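Local coordinates for TRAP solute Binding Protein (Uncultured marine bacterium, PDB 5I7I) that binds aromatic acids such as 3-hydroxybenzoate as the solute-binding component of a TRAP transporter, probably handing them on for uptake, at residues A140-K148 with A267-E278; G164-I174 with G200-P208. One frame throughout, in Å; residues are numbered along the deposited sequence. Where two conformers were deposited one is given.

Contact 1 (A140-K148 with A267-E278); sequences AVFCHAPGK and AKLAGQLWDGFE
Phe142, on the edge strand 136-143, lays one ring face against Ala270 of helix 264-287, whose CB sits 3.4 Å from the ring centroid and almost on the ring normal, a CH-pi contact at the tight end of the interface. A chi1 of 56° puts CG of Phe142 between the backbone N and the carbonyl carbon and brings CE2 over the rim of the Trp274 six-membered ring, 3.3 Å from CZ3 of Trp274. The ring planes stand at 50°, and Phe277 CE2 covers the indole's other face. The axes of strand 140-143 and helix 267-278 run 25° apart; CB of His144, a residue of the 3-hydroxybenzoate pocket, touches CD1 of Trp274 at 3.7 Å.

From Ala145 onward apolar packing is mixed with polar links: CB of Ala145 rests 3.5 Å from CG of Glu278, while a water accepts from Ala145 N and donates to Trp274 O and Glu278 OE2. Lys148 NZ forms a salt bridge of 2.8 Å with OE1 of Glu278, on its anti side and tilted from the carboxylate plane, and also donates to Pro146 O. Backbone N-H groups of Trp209 and Glu210 bind the same carboxylate, likely keeping buried Glu278 ionised and paired with Lys148.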
loop_
_atom_site.group_PDB
_atom_site.type_symbol
_atom_site.label_atom_id
_atom_site.label_comp_id
_atom_site.label_asym_id
_atom_site.label_seq_id
_atom_site.Cartn_x
_atom_site.Cartn_y
_atom_site.Cartn_z
ATOM N N ALA A 140 1.355 -5.980 -11.169
ATOM C CA ALA A 140 2.218 -6.230 -10.022
ATOM C C ALA A 140 1.420 -5.997 -8.766
ATOM O O ALA A 140 0.494 -5.184 -8.748
ATOM C CB ALA A 140 3.434 -5.301 -10.013
ATOM N N VAL A 141 1.789 -6.723 -7.719
ATOM C CA VAL A 141 1.371 -6.431 -6.356
ATOM C C VAL A 141 2.619 -6.074 -5.566
ATOM O O VAL A 141 3.650 -6.747 -5.686
ATOM C CB VAL A 141 0.656 -7.639 -5.733
ATOM C CG1 VAL A 141 0.210 -7.336 -4.310
ATOM C CG2 VAL A 141 -0.545 -8.034 -6.577
ATOM N N PHE A 142 2.548 -4.971 -4.826
ATOM C CA PHE A 142 3.706 -4.437 -4.124
ATOM C C PHE A 142 3.200 -3.597 -2.958
ATOM O O PHE A 142 2.010 -3.625 -2.634
ATOM C CB PHE A 142 4.644 -3.703 -5.085
ATOM C CG PHE A 142 4.028 -2.581 -5.878
ATOM C CD1 PHE A 142 3.452 -2.822 -7.121
ATOM C CD2 PHE A 142 4.074 -1.277 -5.415
ATOM C CE1 PHE A 142 2.958 -1.784 -7.878
ATOM C CE2 PHE A 142 3.582 -0.237 -6.176
ATOM C CZ PHE A 142 3.013 -0.504 -7.400
ATOM N N CYS A 143 4.093 -2.869 -2.290
ATOM C CA CYS A 143 3.691 -2.172 -1.080
ATOM C C CYS A 143 4.603 -0.985 -0.857
ATOM O O CYS A 143 5.647 -0.850 -1.495
ATOM C CB CYS A 143 3.701 -3.115 0.125
ATOM S SG CYS A 143 5.319 -3.805 0.508
ATOM N N HIS A 144 4.222 -0.154 0.104
ATOM C CA HIS A 144 5.023 0.994 0.484
ATOM C C HIS A 144 6.063 0.606 1.541
ATOM O O HIS A 144 5.990 -0.443 2.184
ATOM C CB HIS A 144 4.141 2.174 0.923
ATOM C CG HIS A 144 3.167 1.909 2.042
ATOM N ND1 HIS A 144 3.546 1.790 3.364
ATOM C CD2 HIS A 144 1.808 1.866 2.041
ATOM C CE1 HIS A 144 2.467 1.651 4.120
ATOM N NE2 HIS A 144 1.399 1.712 3.347
ATOM N N ALA A 145 7.068 1.451 1.699
ATOM C CA ALA A 145 7.970 1.288 2.829
ATOM C C ALA A 145 7.167 1.386 4.122
ATOM O O ALA A 145 6.092 1.973 4.143
ATOM C CB ALA A 145 9.037 2.373 2.786
ATOM N N PRO A 146 7.640 0.794 5.208
ATOM C CA PRO A 146 6.812 0.758 6.419
ATOM C C PRO A 146 6.225 2.106 6.798
ATOM O O PRO A 146 6.892 3.142 6.767
ATOM C CB PRO A 146 7.764 0.231 7.486
ATOM C CG PRO A 146 8.704 -0.640 6.719
ATOM C CD PRO A 146 8.914 0.079 5.398
ATOM N N GLY A 147 4.953 2.089 7.141
ATOM C CA GLY A 147 4.288 3.300 7.561
ATOM C C GLY A 147 4.793 3.854 8.881
ATOM O O GLY A 147 5.399 3.157 9.702
ATOM N N LYS A 148 4.543 5.155 9.058
ATOM C CA LYS A 148 4.909 5.899 10.249
ATOM C C LYS A 148 3.641 6.464 10.883
ATOM O O LYS A 148 2.558 6.504 10.276
ATOM C CB LYS A 148 5.911 7.003 9.905
ATOM C CG LYS A 148 7.312 6.507 9.510
ATOM C CD LYS A 148 7.468 6.096 8.036
ATOM C CE LYS A 148 8.820 5.475 7.775
ATOM N NZ LYS A 148 8.946 4.931 6.394
ATOM N N ALA A 267 7.470 -5.837 -9.620
ATOM C CA ALA A 267 7.270 -5.691 -8.188
ATOM C C ALA A 267 8.556 -5.270 -7.497
ATOM O O ALA A 267 8.518 -4.456 -6.566
ATOM C CB ALA A 267 6.756 -6.996 -7.599
ATOM N N LYS A 268 9.698 -5.830 -7.925
ATOM C CA LYS A 268 10.984 -5.460 -7.341
ATOM C C LYS A 268 11.290 -3.992 -7.611
ATOM O O LYS A 268 11.655 -3.247 -6.692
ATOM C CB LYS A 268 12.084 -6.367 -7.899
ATOM C CG LYS A 268 13.478 -5.997 -7.445
ATOM C CD LYS A 268 14.501 -6.988 -7.963
ATOM C CE LYS A 268 15.859 -6.733 -7.343
ATOM N NZ LYS A 268 16.823 -7.798 -7.691
ATOM N N LEU A 269 11.131 -3.564 -8.867
ATOM C CA LEU A 269 11.351 -2.172 -9.231
ATOM C C LEU A 269 10.417 -1.261 -8.446
ATOM O O LEU A 269 10.832 -0.232 -7.912
ATOM C CB LEU A 269 11.108 -2.019 -10.735
ATOM C CG LEU A 269 11.185 -0.606 -11.301
ATOM C CD1 LEU A 269 12.520 0.042 -10.971
ATOM C CD2 LEU A 269 10.968 -0.622 -12.806
ATOM N N ALA A 270 9.142 -1.630 -8.357
ATOM C CA ALA A 270 8.186 -0.829 -7.602
ATOM C C ALA A 270 8.607 -0.700 -6.148
ATOM O O ALA A 270 8.552 0.394 -5.578
ATOM C CB ALA A 270 6.798 -1.453 -7.688
ATOM N N GLY A 271 9.014 -1.809 -5.520
ATOM C CA GLY A 271 9.434 -1.728 -4.134
ATOM C C GLY A 271 10.652 -0.849 -3.970
ATOM O O GLY A 271 10.735 -0.059 -3.029
ATOM N N GLN A 272 11.615 -0.981 -4.879
ATOM C CA GLN A 272 12.790 -0.114 -4.843
ATOM C C GLN A 272 12.387 1.346 -4.969
ATOM O O GLN A 272 12.881 2.212 -4.242
ATOM C CB GLN A 272 13.753 -0.509 -5.964
ATOM C CG GLN A 272 14.385 -1.880 -5.729
ATOM C CD GLN A 272 15.150 -2.389 -6.929
ATOM O OE1 GLN A 272 14.832 -2.056 -8.070
ATOM N NE2 GLN A 272 16.170 -3.187 -6.681
ATOM N N LEU A 273 11.481 1.635 -5.892
ATOM C CA LEU A 273 11.006 3.005 -6.041
ATOM C C LEU A 273 10.355 3.498 -4.765
ATOM O O LEU A 273 10.591 4.633 -4.346
ATOM C CB LEU A 273 10.017 3.095 -7.189
ATOM C CG LEU A 273 10.615 3.084 -8.588
ATOM C CD1 LEU A 273 9.548 2.767 -9.599
ATOM C CD2 LEU A 273 11.272 4.415 -8.895
ATOM N N TRP A 274 9.493 2.672 -4.154
ATOM C CA TRP A 274 8.770 3.132 -2.971
ATOM C C TRP A 274 9.705 3.341 -1.783
ATOM O O TRP A 274 9.482 4.258 -0.984
ATOM C CB TRP A 274 7.583 2.220 -2.637
ATOM C CG TRP A 274 6.293 2.877 -3.036
ATOM C CD1 TRP A 274 5.482 3.604 -2.230
ATOM C CD2 TRP A 274 5.713 2.918 -4.345
ATOM N NE1 TRP A 274 4.420 4.092 -2.947
ATOM C CE2 TRP A 274 4.533 3.680 -4.247
ATOM C CE3 TRP A 274 6.073 2.387 -5.590
ATOM C CZ2 TRP A 274 3.702 3.914 -5.347
ATOM C CZ3 TRP A 274 5.238 2.610 -6.676
ATOM C CH2 TRP A 274 4.073 3.368 -6.548
ATOM N N ASP A 275 10.771 2.547 -1.658
ATOM C CA ASP A 275 11.773 2.846 -0.646
ATOM C C ASP A 275 12.393 4.211 -0.917
ATOM O O ASP A 275 12.566 5.029 -0.007
ATOM C CB ASP A 275 12.847 1.758 -0.643
ATOM C CG ASP A 275 12.384 0.451 -0.004
ATOM O OD1 ASP A 275 11.622 0.518 0.982
ATOM O OD2 ASP A 275 12.799 -0.619 -0.485
ATOM N N GLY A 276 12.747 4.469 -2.171
ATOM C CA GLY A 276 13.351 5.748 -2.498
ATOM C C GLY A 276 12.417 6.920 -2.283
ATOM O O GLY A 276 12.861 8.032 -1.952
ATOM N N PHE A 277 11.116 6.725 -2.525
ATOM C CA PHE A 277 10.191 7.843 -2.411
ATOM C C PHE A 277 10.116 8.379 -0.986
ATOM O O PHE A 277 9.748 9.548 -0.785
ATOM C CB PHE A 277 8.776 7.443 -2.819
ATOM C CG PHE A 277 8.583 7.046 -4.272
ATOM C CD1 PHE A 277 9.351 7.546 -5.312
ATOM C CD2 PHE A 277 7.558 6.174 -4.579
ATOM C CE1 PHE A 277 9.096 7.158 -6.619
ATOM C CE2 PHE A 277 7.313 5.786 -5.863
ATOM C CZ PHE A 277 8.077 6.281 -6.894
ATOM N N GLU A 278 10.438 7.557 0.014
ATOM C CA GLU A 278 10.420 8.052 1.389
ATOM C C GLU A 278 11.411 9.186 1.600
ATOM O O GLU A 278 11.178 10.046 2.456
ATOM C CB GLU A 278 10.752 6.940 2.391
ATOM C CG GLU A 278 9.775 5.813 2.471
ATOM C CD GLU A 278 8.415 6.272 2.939
ATOM O OE1 GLU A 278 8.224 6.443 4.166
ATOM O OE2 GLU A 278 7.539 6.498 2.078
HETATM O O HOH W 1 7.150 4.184 0.538
#

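Contact 2 (G164-I174 with G200-P208); sequences GMKMRGPTRVI and GVIDGMVVP. With 3HB (3-hydroxybenzoic acid), chain C.
The carboxylate-binding side of the 3-hydroxybenzoate pocket lies where strand 166-169 ends, and Arg168 grips the ligand with two nearly straight bonds, NH1 to O1' of 3HB at 2.9 Å and NH2 to O2' of 3HB at 2.7 Å. The same NH1 donates to Val206 O at 3.1 Å, in the guanidinium plane, while Pro170 CA lies over one face of the group and Met188 O also accepts from NH2. CG anti to the backbone N (chi1 173°) and a bend at chi2 carry the guanidinium to the ligand, and CB of Arg168 lies 3.6 Å from CB of Met205, the side chains crossing obliquely. A leucine in place of Arg168 would probably leave the ligand carboxylate without its paired donors and Val206 O without this side-chain partner.

Strands 166-169 and 204-207 are parallel neighbours in the mixed sheet of a two-domain solute-binding protein, joined by Arg168 N to Gly204 O and Val206 N to Arg168 O. Met167 SD packs 3.6 Å from CA of Gly204. Where the pair begins, OD2 of Asp203 accepts from Lys166 N at 2.7 Å on its anti side, and Asp203 N donates back to Lys166 O. Water links OD2 of Asp203 to Gly164 O.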
loop_
_atom_site.group_PDB
_atom_site.type_symbol
_atom_site.label_atom_id
_atom_site.label_comp_id
_atom_site.label_asym_id
_atom_site.label_seq_id
_atom_site.Cartn_x
_atom_site.Cartn_y
_atom_site.Cartn_z
ATOM N N GLY A 164 -6.905 7.492 23.484
ATOM C CA GLY A 164 -7.841 8.565 23.241
ATOM C C GLY A 164 -7.661 9.270 21.914
ATOM O O GLY A 164 -8.500 10.097 21.555
ATOM N N MET A 165 -6.585 8.984 21.179
ATOM C CA MET A 165 -6.287 9.666 19.926
ATOM C C MET A 165 -7.034 8.991 18.788
ATOM O O MET A 165 -6.972 7.769 18.635
ATOM C CB MET A 165 -4.787 9.608 19.645
ATOM C CG MET A 165 -3.940 10.283 20.705
ATOM S SD MET A 165 -3.913 12.085 20.579
ATOM C CE MET A 165 -2.803 12.318 19.198
ATOM N N LYS A 166 -7.739 9.786 17.993
ATOM C CA LYS A 166 -8.454 9.266 16.836
ATOM C C LYS A 166 -7.464 9.206 15.685
ATOM O O LYS A 166 -7.022 10.245 15.189
ATOM C CB LYS A 166 -9.654 10.141 16.502
ATOM C CG LYS A 166 -10.720 10.066 17.597
ATOM C CD LYS A 166 -11.885 10.989 17.372
ATOM C CE LYS A 166 -11.430 12.406 17.374
ATOM N NZ LYS A 166 -12.564 13.350 17.421
ATOM N N MET A 167 -7.121 7.997 15.264
ATOM C CA MET A 167 -6.013 7.769 14.343
ATOM C C MET A 167 -6.522 7.082 13.090
ATOM O O MET A 167 -7.121 6.007 13.166
ATOM C CB MET A 167 -4.927 6.932 15.016
ATOM C CG MET A 167 -4.300 7.651 16.197
ATOM S SD MET A 167 -3.372 9.149 15.720
ATOM C CE MET A 167 -1.937 8.447 14.927
ATOM N N ARG A 168 -6.280 7.702 11.945
ATOM C CA ARG A 168 -6.677 7.120 10.668
ATOM C C ARG A 168 -5.752 5.973 10.263
ATOM O O ARG A 168 -4.525 6.063 10.388
ATOM C CB ARG A 168 -6.659 8.179 9.568
ATOM C CG ARG A 168 -6.900 7.654 8.162
ATOM C CD ARG A 168 -5.637 7.246 7.417
ATOM N NE ARG A 168 -5.985 6.780 6.081
ATOM C CZ ARG A 168 -5.132 6.258 5.201
ATOM N NH1 ARG A 168 -3.852 6.119 5.491
ATOM N NH2 ARG A 168 -5.573 5.887 4.007
ATOM N N GLY A 169 -6.345 4.910 9.732
ATOM C CA GLY A 169 -5.627 3.900 9.002
ATOM C C GLY A 169 -6.274 3.638 7.656
ATOM O O GLY A 169 -7.428 4.005 7.429
ATOM N N PRO A 170 -5.547 2.962 6.753
ATOM C CA PRO A 170 -6.039 2.785 5.369
ATOM C C PRO A 170 -6.985 1.616 5.170
ATOM O O PRO A 170 -7.732 1.615 4.178
ATOM C CB PRO A 170 -4.747 2.524 4.570
ATOM C CG PRO A 170 -3.822 1.918 5.585
ATOM C CD PRO A 170 -4.110 2.674 6.847
ATOM N N THR A 171 -6.957 0.607 6.045
ATOM C CA THR A 171 -7.696 -0.628 5.849
ATOM C C THR A 171 -8.119 -1.169 7.203
ATOM O O THR A 171 -7.666 -0.713 8.251
ATOM C CB THR A 171 -6.835 -1.718 5.205
ATOM O OG1 THR A 171 -5.936 -2.218 6.199
ATOM C CG2 THR A 171 -6.058 -1.187 4.020
ATOM N N ARG A 172 -8.984 -2.179 7.155
ATOM C CA ARG A 172 -9.499 -2.776 8.370
ATOM C C ARG A 172 -8.396 -3.415 9.195
ATOM O O ARG A 172 -8.416 -3.332 10.426
ATOM C CB ARG A 172 -10.557 -3.805 7.994
ATOM C CG ARG A 172 -11.288 -4.381 9.181
ATOM C CD ARG A 172 -12.502 -5.170 8.704
ATOM N NE ARG A 172 -13.533 -4.318 8.105
ATOM C CZ ARG A 172 -14.647 -4.781 7.541
ATOM N NH1 ARG A 172 -14.872 -6.087 7.484
ATOM N NH2 ARG A 172 -15.540 -3.940 7.035
ATOM N N VAL A 173 -7.451 -4.091 8.551
ATOM C CA VAL A 173 -6.353 -4.688 9.302
ATOM C C VAL A 173 -5.549 -3.615 10.026
ATOM O O VAL A 173 -5.209 -3.765 11.209
ATOM C CB VAL A 173 -5.474 -5.573 8.397
ATOM C CG1 VAL A 173 -4.383 -6.243 9.200
ATOM C CG2 VAL A 173 -6.321 -6.622 7.693
ATOM N N ILE A 174 -5.236 -2.511 9.339
ATOM C CA ILE A 174 -4.402 -1.500 9.970
ATOM C C ILE A 174 -5.164 -0.741 11.040
ATOM O O ILE A 174 -4.585 -0.357 12.059
ATOM C CB ILE A 174 -3.776 -0.561 8.928
ATOM C CG1 ILE A 174 -2.999 -1.355 7.870
ATOM C CG2 ILE A 174 -2.846 0.415 9.614
ATOM C CD1 ILE A 174 -2.014 -2.358 8.436
ATOM N N GLY A 200 -10.865 18.472 12.590
ATOM C CA GLY A 200 -10.821 17.842 13.893
ATOM C C GLY A 200 -11.516 16.502 14.012
ATOM O O GLY A 200 -11.842 16.106 15.131
ATOM N N VAL A 201 -11.736 15.779 12.907
ATOM C CA VAL A 201 -12.350 14.444 12.961
ATOM C C VAL A 201 -11.332 13.367 13.359
ATOM O O VAL A 201 -11.706 12.308 13.882
ATOM C CB VAL A 201 -12.997 14.080 11.602
ATOM C CG1 VAL A 201 -13.070 12.546 11.376
ATOM C CG2 VAL A 201 -14.396 14.628 11.498
ATOM N N ILE A 202 -10.057 13.561 13.034
ATOM C CA ILE A 202 -8.993 12.663 13.471
ATOM C C ILE A 202 -7.900 13.526 14.079
ATOM O O ILE A 202 -7.761 14.715 13.775
ATOM C CB ILE A 202 -8.406 11.763 12.340
ATOM C CG1 ILE A 202 -8.020 12.618 11.131
ATOM C CG2 ILE A 202 -9.380 10.661 11.951
ATOM C CD1 ILE A 202 -7.404 11.835 9.961
ATOM N N ASP A 203 -7.116 12.903 14.944
ATOM C CA ASP A 203 -5.964 13.538 15.556
ATOM C C ASP A 203 -4.657 13.182 14.857
ATOM O O ASP A 203 -3.613 13.777 15.155
ATOM C CB ASP A 203 -5.894 13.106 17.027
ATOM C CG ASP A 203 -7.194 13.408 17.800
ATOM O OD1 ASP A 203 -7.624 14.580 17.814
ATOM O OD2 ASP A 203 -7.809 12.480 18.385
ATOM N N GLY A 204 -4.679 12.216 13.952
ATOM C CA GLY A 204 -3.470 11.772 13.308
ATOM C C GLY A 204 -3.787 10.586 12.429
ATOM O O GLY A 204 -4.950 10.251 12.207
ATOM N N MET A 205 -2.734 9.956 11.938
ATOM C CA MET A 205 -2.895 8.898 10.952
ATOM C C MET A 205 -1.610 8.103 10.866
ATOM O O MET A 205 -0.535 8.559 11.275
ATOM C CB MET A 205 -3.231 9.427 9.553
ATOM C CG MET A 205 -2.105 10.203 8.878
ATOM S SD MET A 205 -1.925 11.869 9.479
ATOM C CE MET A 205 -0.651 12.428 8.344
ATOM N N VAL A 206 -1.730 6.932 10.256
ATOM C CA VAL A 206 -0.573 6.220 9.733
ATOM C C VAL A 206 -0.557 6.325 8.216
ATOM O O VAL A 206 -1.598 6.198 7.555
ATOM C CB VAL A 206 -0.462 4.760 10.210
ATOM C CG1 VAL A 206 -0.155 4.712 11.671
ATOM C CG2 VAL A 206 -1.690 3.978 9.868
ATOM N N VAL A 207 0.626 6.631 7.687
ATOM C CA VAL A 207 0.979 6.582 6.270
ATOM C C VAL A 207 2.494 6.515 6.204
ATOM O O VAL A 207 3.176 6.979 7.127
ATOM C CB VAL A 207 0.552 7.832 5.472
ATOM C CG1 VAL A 207 -0.886 7.741 5.002
ATOM C CG2 VAL A 207 0.758 9.115 6.263
ATOM N N PRO A 208 3.062 6.015 5.122
ATOM C CA PRO A 208 4.484 6.238 4.874
ATOM C C PRO A 208 4.712 7.704 4.538
ATOM O O PRO A 208 3.781 8.468 4.298
ATOM C CB PRO A 208 4.778 5.334 3.677
ATOM C CG PRO A 208 3.480 5.363 2.910
ATOM C CD PRO A 208 2.382 5.435 3.942
HETATM C "C1'" 3HB C . -2.795 4.941 2.226
HETATM O "O1'" 3HB C . -2.337 4.897 3.397
HETATM O "O2'" 3HB C . -4.034 4.845 2.029
HETATM C C1 3HB C . -1.868 5.178 1.042
HETATM C C2 3HB C . -0.489 5.127 1.236
HETATM C C3 3HB C . 0.364 5.346 0.183
HETATM C C4 3HB C . -0.133 5.643 -1.058
HETATM C C5 3HB C . -1.510 5.691 -1.258
HETATM C C6 3HB C . -2.381 5.464 -0.212
HETATM O O3 3HB C . 1.722 5.287 0.397
HETATM O O HOH W 2 -9.365 12.356 20.584
#

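Overall arrangement
Contact 2 is nested in sequence within the loop closed by contact 1, and their centres lie about 21 Å apart. Contact 1 joins the edge strand of the five-stranded sheet to helix 264-287, whereas contact 2 pairs two strands of the six-stranded sheet. The chain leaving 140-148 runs on as strand 148-151 beside 204-207: Lys148 N probably bonds to Val207 O at 3.0 Å. Nearby, Pro208 CB packs 3.4 Å from OE2 of Glu278, and Pro208 CG lies 3.6 Å from CG of His144. Both contacts reach the ligand, contact 1 through His144, about 4 Å away at its side chain, and contact 2 through Arg168, Pro170, Val207 and Pro208; Tyr94 and Glu210 add hydrogen bonds.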